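Local coordinates for protein cellulase (Soil metagenome, PDB 5I2U) that probably hydrolyses the beta-1,4-glucosidic bonds of cellulose as a halotolerant glycoside hydrolase of family 5, built on a TIM barrel, at residues A[200-205]-A[233-238]; A[217-222]-A[242-247]. All coordinates share one frame; numbering follows the deposited sequence.

Contact 1. Residues A[200-205]-A[233-238]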
ATOM      1  N   ASP A 200       4.639  -7.528   8.039  1.00 34.88           N
ATOM      2  CA  ASP A 200       4.876  -6.154   8.489  1.00 34.78           C
ATOM      3  C   ASP A 200       4.340  -5.891   9.913  1.00 38.68           C
ATOM      4  O   ASP A 200       3.686  -4.872  10.156  1.00 39.43           O
ATOM      5  CB  ASP A 200       4.317  -5.139   7.492  1.00 35.05           C
ATOM      6  CG  ASP A 200       4.616  -5.513   6.051  1.00 38.76           C
ATOM      7  OD1 ASP A 200       5.803  -5.749   5.726  1.00 41.57           O
ATOM      8  OD2 ASP A 200       3.659  -5.576   5.243  1.00 35.00           O
ATOM      9  N   GLN A 201       4.618  -6.820  10.834  1.00 37.81           N
ATOM     10  CA  GLN A 201       4.320  -6.641  12.268  1.00 42.73           C
ATOM     11  C   GLN A 201       5.563  -6.425  13.139  1.00 42.82           C
ATOM     12  O   GLN A 201       5.442  -5.934  14.253  1.00 46.32           O
ATOM     13  CB  GLN A 201       3.534  -7.837  12.803  1.00 44.86           C
ATOM     14  CG  GLN A 201       2.139  -7.990  12.203  1.00 46.00           C
ATOM     15  CD  GLN A 201       1.505  -9.332  12.506  1.00 46.01           C
ATOM     16  OE1 GLN A 201       1.891 -10.014  13.456  1.00 48.02           O
ATOM     17  NE2 GLN A 201       0.542  -9.732  11.684  1.00 43.65           N
ATOM     18  N   ASP A 202       6.755  -6.744  12.631  1.00 47.41           N
ATOM     19  CA  ASP A 202       7.982  -6.690  13.438  1.00 48.46           C
ATOM     20  C   ASP A 202       8.708  -5.353  13.351  1.00 48.55           C
ATOM     21  O   ASP A 202       9.904  -5.306  13.094  1.00 50.29           O
ATOM     22  CB  ASP A 202       8.919  -7.840  13.063  1.00 44.05           C
ATOM     23  CG  ASP A 202       8.323  -9.188  13.367  1.00 44.31           C
ATOM     24  OD1 ASP A 202       7.328  -9.234  14.115  1.00 45.65           O
ATOM     25  OD2 ASP A 202       8.835 -10.212  12.861  1.00 41.25           O
ATOM     26  N   LEU A 203       7.979  -4.276  13.622  1.00 48.90           N
ATOM     27  CA  LEU A 203       8.551  -2.939  13.657  1.00 50.60           C
ATOM     28  C   LEU A 203       9.522  -2.755  14.820  1.00 48.98           C
ATOM     29  O   LEU A 203      10.468  -1.983  14.711  1.00 50.83           O
ATOM     30  CB  LEU A 203       7.445  -1.882  13.751  1.00 53.37           C
ATOM     31  CG  LEU A 203       6.495  -1.742  12.565  1.00 54.75           C
ATOM     32  CD1 LEU A 203       5.383  -0.784  12.944  1.00 58.60           C
ATOM     33  CD2 LEU A 203       7.216  -1.253  11.321  1.00 53.29           C
ATOM     34  N   HIS A 204       9.247  -3.413  15.944  1.00 48.21           N
ATOM     35  CA  HIS A 204      10.189  -3.503  17.075  1.00 50.35           C
ATOM     36  C   HIS A 204      11.597  -4.055  16.714  1.00 50.44           C
ATOM     37  O   HIS A 204      12.586  -3.635  17.322  1.00 51.00           O
ATOM     38  CB  HIS A 204       9.578  -4.321  18.224  1.00 53.35           C
ATOM     39  CG  HIS A 204       9.524  -5.797  17.970  1.00 52.67           C
ATOM     40  ND1 HIS A 204       9.031  -6.343  16.801  1.00 53.15           N
ATOM     41  CD2 HIS A 204       9.884  -6.843  18.747  1.00 50.10           C
ATOM     42  CE1 HIS A 204       9.109  -7.658  16.864  1.00 54.64           C
ATOM     43  NE2 HIS A 204       9.622  -7.987  18.035  1.00 55.48           N
ATOM     44  N   LEU A 205      11.685  -4.966  15.737  1.00 45.75           N
ATOM     45  CA  LEU A 205      12.981  -5.406  15.209  1.00 47.38           C
ATOM     46  C   LEU A 205      13.624  -4.316  14.342  1.00 47.91           C
ATOM     47  O   LEU A 205      14.832  -4.093  14.401  1.00 45.13           O
ATOM     48  CB  LEU A 205      12.847  -6.706  14.407  1.00 47.97           C
ATOM     49  CG  LEU A 205      12.438  -7.987  15.150  1.00 53.92           C
ATOM     50  CD1 LEU A 205      12.641  -9.210  14.256  1.00 49.75           C
ATOM     51  CD2 LEU A 205      13.189  -8.171  16.470  1.00 55.57           C
ATOM     52  N   ARG A 233      -0.802  -1.750  17.688  1.00 44.22           N
ATOM     53  CA  ARG A 233      -0.800  -0.279  17.768  1.00 43.36           C
ATOM     54  C   ARG A 233       0.262   0.253  18.737  1.00 45.00           C
ATOM     55  O   ARG A 233       0.907   1.273  18.461  1.00 41.32           O
ATOM     56  CB  ARG A 233      -2.159   0.237  18.213  1.00 41.98           C
ATOM     57  CG  ARG A 233      -3.287   0.025  17.220  1.00 44.65           C
ATOM     58  CD  ARG A 233      -4.505   0.857  17.624  1.00 47.22           C
ATOM     59  NE  ARG A 233      -5.142   0.351  18.844  1.00 44.83           N
ATOM     60  CZ  ARG A 233      -6.098  -0.580  18.902  1.00 46.90           C
ATOM     61  NH1 ARG A 233      -6.586  -1.162  17.799  1.00 43.63           N
ATOM     62  NH2 ARG A 233      -6.584  -0.938  20.092  1.00 47.53           N
ATOM     63  N   ASP A 234       0.424  -0.449  19.865  1.00 50.95           N
ATOM     64  CA  ASP A 234       1.401  -0.086  20.905  1.00 52.82           C
ATOM     65  C   ASP A 234       2.828  -0.314  20.410  1.00 51.46           C
ATOM     66  O   ASP A 234       3.699   0.551  20.592  1.00 49.68           O
ATOM     67  CB  ASP A 234       1.178  -0.905  22.186  1.00 53.24           C
ATOM     68  CG  ASP A 234      -0.129  -0.574  22.883  1.00 54.82           C
ATOM     69  OD1 ASP A 234      -0.560   0.597  22.853  1.00 57.08           O
ATOM     70  OD2 ASP A 234      -0.712  -1.483  23.507  1.00 60.24           O
ATOM     71  N   ARG A 235       3.049  -1.475  19.784  1.00 45.10           N
ATOM     72  CA  ARG A 235       4.312  -1.757  19.103  1.00 46.30           C
ATOM     73  C   ARG A 235       4.637  -0.707  18.040  1.00 45.39           C
ATOM     74  O   ARG A 235       5.769  -0.237  17.965  1.00 45.24           O
ATOM     75  CB  ARG A 235       4.280  -3.120  18.444  1.00 47.16           C
ATOM     76  CG  ARG A 235       5.598  -3.489  17.790  1.00 47.28           C
ATOM     77  CD  ARG A 235       5.525  -4.863  17.166  1.00 45.91           C
ATOM     78  NE  ARG A 235       5.447  -5.912  18.169  1.00 48.10           N
ATOM     79  CZ  ARG A 235       5.434  -7.216  17.897  1.00 51.00           C
ATOM     80  NH1 ARG A 235       5.489  -7.656  16.637  1.00 46.77           N
ATOM     81  NH2 ARG A 235       5.362  -8.095  18.901  1.00 49.64           N
ATOM     82  N   THR A 236       3.645  -0.342  17.233  1.00 40.66           N
ATOM     83  CA  THR A 236       3.853   0.662  16.191  1.00 42.46           C
ATOM     84  C   THR A 236       4.194   2.025  16.799  1.00 41.95           C
ATOM     85  O   THR A 236       5.135   2.676  16.343  1.00 43.27           O
ATOM     86  CB  THR A 236       2.633   0.754  15.239  1.00 43.02           C
ATOM     87  OG1 THR A 236       2.452  -0.517  14.582  1.00 42.66           O
ATOM     88  CG2 THR A 236       2.823   1.827  14.189  1.00 38.22           C
ATOM     89  N   ASP A 237       3.441   2.449  17.816  1.00 43.72           N
ATOM     90  CA  ASP A 237       3.737   3.703  18.536  1.00 47.13           C
ATOM     91  C   ASP A 237       5.159   3.735  19.112  1.00 46.96           C
ATOM     92  O   ASP A 237       5.871   4.740  18.975  1.00 47.57           O
ATOM     93  CB  ASP A 237       2.727   3.951  19.666  1.00 50.40           C
ATOM     94  CG  ASP A 237       1.426   4.587  19.188  1.00 50.78           C
ATOM     95  OD1 ASP A 237       1.410   5.298  18.158  1.00 52.03           O
ATOM     96  OD2 ASP A 237       0.399   4.396  19.873  1.00 51.46           O
ATOM     97  N   GLU A 238       5.550   2.640  19.760  1.00 49.52           N
ATOM     98  CA  GLU A 238       6.918   2.457  20.274  1.00 52.53           C
ATOM     99  C   GLU A 238       8.012   2.609  19.215  1.00 54.99           C
ATOM    100  O   GLU A 238       9.084   3.147  19.512  1.00 57.38           O
ATOM    101  CB  GLU A 238       7.060   1.079  20.913  1.00 47.71           C
TER

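Contact 2. Residues A[217-222]-A[242-247]. With PO4 (phosphate ion), chain J.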
ATOM      1  N   ILE A 217      12.400   7.057   3.013  1.00 37.96           N
ATOM      2  CA  ILE A 217      11.826   5.737   3.176  1.00 42.99           C
ATOM      3  C   ILE A 217      10.908   5.715   4.395  1.00 43.46           C
ATOM      4  O   ILE A 217      11.071   6.520   5.321  1.00 38.93           O
ATOM      5  CB  ILE A 217      12.884   4.612   3.238  1.00 41.77           C
ATOM      6  CG1 ILE A 217      13.600   4.551   4.588  1.00 44.52           C
ATOM      7  CG2 ILE A 217      13.883   4.766   2.098  1.00 40.95           C
ATOM      8  CD1 ILE A 217      14.193   3.184   4.863  1.00 50.27           C
ATOM      9  N   MET A 218       9.931   4.806   4.353  1.00 42.90           N
ATOM     10  CA  MET A 218       9.093   4.483   5.506  1.00 38.96           C
ATOM     11  C   MET A 218       8.948   2.984   5.606  1.00 38.65           C
ATOM     12  O   MET A 218       9.196   2.248   4.651  1.00 39.95           O
ATOM     13  CB  MET A 218       7.722   5.129   5.387  1.00 37.44           C
ATOM     14  CG  MET A 218       7.775   6.602   5.017  1.00 36.35           C
ATOM     15  SD  MET A 218       6.153   7.369   4.996  1.00 35.35           S
ATOM     16  CE  MET A 218       5.902   7.716   6.747  1.00 35.63           C
ATOM     17  N   TYR A 219       8.556   2.541   6.789  1.00 41.12           N
ATOM     18  CA  TYR A 219       8.360   1.132   7.070  1.00 39.60           C
ATOM     19  C   TYR A 219       6.867   0.814   7.107  1.00 40.30           C
ATOM     20  O   TYR A 219       6.076   1.604   7.623  1.00 38.11           O
ATOM     21  CB  TYR A 219       9.054   0.781   8.380  1.00 39.28           C
ATOM     22  CG  TYR A 219      10.549   1.014   8.300  1.00 41.69           C
ATOM     23  CD1 TYR A 219      11.404   0.020   7.817  1.00 37.59           C
ATOM     24  CD2 TYR A 219      11.103   2.245   8.656  1.00 38.73           C
ATOM     25  CE1 TYR A 219      12.767   0.235   7.742  1.00 39.27           C
ATOM     26  CE2 TYR A 219      12.473   2.468   8.588  1.00 37.14           C
ATOM     27  CZ  TYR A 219      13.299   1.462   8.130  1.00 39.40           C
ATOM     28  OH  TYR A 219      14.657   1.686   8.038  1.00 42.96           O
ATOM     29  N   THR A 220       6.480  -0.327   6.536  1.00 36.95           N
ATOM     30  CA  THR A 220       5.076  -0.647   6.449  1.00 33.01           C
ATOM     31  C   THR A 220       4.605  -1.368   7.687  1.00 34.43           C
ATOM     32  O   THR A 220       5.393  -2.005   8.410  1.00 36.14           O
ATOM     33  CB  THR A 220       4.702  -1.405   5.163  1.00 29.36           C
ATOM     34  OG1 THR A 220       5.410  -2.641   5.102  1.00 31.07           O
ATOM     35  CG2 THR A 220       5.029  -0.557   3.933  1.00 28.63           C
ATOM     36  N   MET A 221       3.309  -1.223   7.945  1.00 35.73           N
ATOM     37  CA  MET A 221       2.619  -2.009   8.956  1.00 37.33           C
ATOM     38  C   MET A 221       1.291  -2.425   8.366  1.00 34.82           C
ATOM     39  O   MET A 221       0.620  -1.602   7.759  1.00 38.66           O
ATOM     40  CB  MET A 221       2.426  -1.191  10.240  1.00 37.73           C
ATOM     41  CG  MET A 221       1.933  -2.000  11.430  1.00 38.34           C
ATOM     42  SD  MET A 221       0.134  -2.120  11.569  1.00 40.18           S
ATOM     43  CE  MET A 221      -0.270  -0.468  12.132  1.00 39.72           C
ATOM     44  N   HIS A 222       0.933  -3.699   8.521  1.00 34.38           N
ATOM     45  CA  HIS A 222      -0.359  -4.221   8.080  1.00 35.26           C
ATOM     46  C   HIS A 222      -1.181  -4.736   9.262  1.00 37.30           C
ATOM     47  O   HIS A 222      -0.682  -5.496  10.089  1.00 37.37           O
ATOM     48  CB  HIS A 222      -0.173  -5.348   7.069  1.00 35.43           C
ATOM     49  CG  HIS A 222       0.405  -4.908   5.756  1.00 33.21           C
ATOM     50  ND1 HIS A 222       0.537  -5.768   4.694  1.00 32.81           N
ATOM     51  CD2 HIS A 222       0.875  -3.712   5.327  1.00 32.28           C
ATOM     52  CE1 HIS A 222       1.065  -5.124   3.668  1.00 32.17           C
ATOM     53  NE2 HIS A 222       1.282  -3.876   4.027  1.00 31.19           N
ATOM     54  N   LYS A 242      10.921   5.686  18.680  1.00 49.76           N
ATOM     55  CA  LYS A 242      12.332   5.453  18.348  1.00 47.95           C
ATOM     56  C   LYS A 242      12.742   5.930  16.934  1.00 46.33           C
ATOM     57  O   LYS A 242      13.786   5.516  16.424  1.00 41.04           O
ATOM     58  CB  LYS A 242      12.676   3.972  18.540  1.00 49.58           C
ATOM     59  CG  LYS A 242      12.525   3.494  19.972  1.00 55.40           C
ATOM     60  CD  LYS A 242      12.850   2.015  20.087  1.00 62.48           C
ATOM     61  CE  LYS A 242      12.822   1.547  21.531  1.00 69.07           C
ATOM     62  NZ  LYS A 242      13.296   0.140  21.639  1.00 74.59           N
ATOM     63  N   GLY A 243      11.942   6.797  16.308  1.00 45.84           N
ATOM     64  CA  GLY A 243      12.289   7.394  15.010  1.00 51.67           C
ATOM     65  C   GLY A 243      12.039   6.554  13.756  1.00 51.52           C
ATOM     66  O   GLY A 243      12.676   6.783  12.733  1.00 52.39           O
ATOM     67  N   ILE A 244      11.107   5.603  13.824  1.00 49.49           N
ATOM     68  CA  ILE A 244      10.733   4.778  12.669  1.00 46.88           C
ATOM     69  C   ILE A 244       9.485   5.367  11.987  1.00 43.99           C
ATOM     70  O   ILE A 244       8.404   5.377  12.590  1.00 43.85           O
ATOM     71  CB  ILE A 244      10.464   3.323  13.103  1.00 47.85           C
ATOM     72  CG1 ILE A 244      11.678   2.735  13.863  1.00 50.56           C
ATOM     73  CG2 ILE A 244      10.131   2.448  11.903  1.00 47.82           C
ATOM     74  CD1 ILE A 244      13.020   2.847  13.149  1.00 51.43           C
ATOM     75  N   PRO A 245       9.626   5.868  10.738  1.00 41.13           N
ATOM     76  CA  PRO A 245       8.432   6.286  10.012  1.00 40.91           C
ATOM     77  C   PRO A 245       7.574   5.081   9.613  1.00 39.36           C
ATOM     78  O   PRO A 245       8.122   4.062   9.174  1.00 47.90           O
ATOM     79  CB  PRO A 245       8.990   6.996   8.766  1.00 40.67           C
ATOM     80  CG  PRO A 245      10.463   7.110   8.970  1.00 38.83           C
ATOM     81  CD  PRO A 245      10.829   6.010   9.899  1.00 40.86           C
ATOM     82  N   VAL A 246       6.252   5.215   9.753  1.00 34.04           N
ATOM     83  CA  VAL A 246       5.293   4.128   9.546  1.00 34.84           C
ATOM     84  C   VAL A 246       4.188   4.515   8.557  1.00 34.56           C
ATOM     85  O   VAL A 246       3.493   5.512   8.750  1.00 34.25           O
ATOM     86  CB  VAL A 246       4.632   3.732  10.879  1.00 38.88           C
ATOM     87  CG1 VAL A 246       3.563   2.653  10.667  1.00 38.95           C
ATOM     88  CG2 VAL A 246       5.697   3.266  11.866  1.00 39.29           C
ATOM     89  N   PHE A 247       4.031   3.706   7.513  1.00 35.40           N
ATOM     90  CA  PHE A 247       2.985   3.878   6.506  1.00 34.18           C
ATOM     91  C   PHE A 247       2.226   2.558   6.457  1.00 31.94           C
ATOM     92  O   PHE A 247       2.817   1.513   6.189  1.00 31.00           O
ATOM     93  CB  PHE A 247       3.642   4.184   5.155  1.00 35.48           C
ATOM     94  CG  PHE A 247       2.690   4.603   4.062  1.00 33.93           C
ATOM     95  CD1 PHE A 247       1.765   3.711   3.525  1.00 32.28           C
ATOM     96  CD2 PHE A 247       2.759   5.885   3.528  1.00 31.70           C
ATOM     97  CE1 PHE A 247       0.902   4.110   2.512  1.00 31.01           C
ATOM     98  CE2 PHE A 247       1.901   6.284   2.518  1.00 32.63           C
ATOM     99  CZ  PHE A 247       0.975   5.390   2.003  1.00 31.45           C
TER
HETATM  100  P   PO4 J 408       4.155   8.557  11.229  1.00 78.10           P
HETATM  101  O1  PO4 J 408       2.919   8.057  10.541  1.00 74.88           O
HETATM  102  O2  PO4 J 408       4.135   8.159  12.687  1.00 85.61           O
HETATM  103  O3  PO4 J 408       4.188  10.063  11.109  1.00 73.30           O
HETATM  104  O4  PO4 J 408       5.350   7.919  10.569  1.00 68.11           O

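Contact 1. Residues A[200-205]-A[233-238]
Gln201 meets Arg235 through its backbone: NH1 of Arg235 donates to the carbonyl O of Gln201 over 2.9 Å, and the N-H points almost straight at it (170°). The oxygen lies in the guanidinium plane, but the donor stands above the plane of the carbonyl group. Asp202 sits at the N-cap position of helix 203-208 but makes no capping bond; OD1 forms a long salt bridge with Arg235 NH1 (3.5 Å), and OD2 is hydrogen-bonded to His198 ND1. Leu203, apolar and buried, lays CD1 against Thr236, 3.4 Å from OG1 and 3.9 Å from CG2; a hydrogen bond to Leu232 O already satisfies that hydroxyl. The guanidinium of Arg235 stacks on one face of the His204 ring, centres 4.0 Å apart and planes 26° from parallel, while Leu205 CG lies over the opposite face. Arg235 gets there with CG anti to its own backbone N (chi1 -177°) and a bend at chi3 that turns the flat end onto the imidazole. A carbonyl, a carboxylate and a ring thus share one cation, which would probably disfavour a second positive charge on His204, whose ND1 is buried here without a polar partner in the model.

Contact 2. Residues A[217-222]-A[242-247]
Tyr219 is gripped at both its N and its O by the facing strand: Tyr219 N donates to Pro245 O and Phe247 N to Tyr219 O, both 2.9 Å long and close to straight. One residue pair further on, Met221 N reaches Phe247 O over a longer 3.3 Å, bent to 147°. Tyr219 pairs with Val246 and Thr220 with Phe247, both in parallel fashion. Two CA-H...O contacts supplement these bonds, from Val246 CA to Tyr219 O and from Thr220 CA to Phe247 O. Proline suits position 245: it has no N-H to give, its carbonyl takes the bond from Tyr219, and its ring packs against Met218 and Tyr219. The pairing joins neighbouring strands of the eight-stranded TIM barrel, 217-224 and 246-252, linked by helix 230-241 in a beta-alpha-beta crossover. A Schellman motif ends that helix, with Gly243 taking the positive phi before the chain turns into the second strand.

Apolar side chains meet on both faces of the pair. On the side of Thr220 and Phe247, Met218 sets its sulfur at the edge of the Phe247 ring, SD 4.0 Å from CD2, a Met-aromatic contact. The bend at chi3 (82°) then brings CE to 3.8 Å from Pro245 CB; an unbranched, flexible thioether can serve both partners. On the side of Tyr219 and Val246, Ile244 CG2 comes obliquely against the Tyr219 ring, 3.4 Å from CD2, while the ring's hydroxyl is hydrogen-bonded to Ile211 N. Nearby, Met221 CB touches Val246 CG1.

One polar contact involves a phosphate ion, probably from the crystallisation liquor: Val246 N donates to its O4 over 3.0 Å, nearly straight.

Overall arrangement
The centres of the two contacts lie about 9 Å apart on one flank of the barrel, and their segments alternate along the chain: 200-205, 217-222, 233-238, 242-247. Contact 2 belongs to the barrel wall, where strands 217-224 and 246-252 pair. Contact 1 belongs to the layer outside it, where the loop entering helix 203-208, and its first turn, meet helix 230-241, the connection between those two strands. The layers touch directly: Leu203 and Thr236 both pack on Met221, and Val246 also reaches Thr236. Asp200, at the start of 200-205, packs against Thr220 and His222. Through these side chains the outer helices are packed onto the strand pair of the TIM barrel.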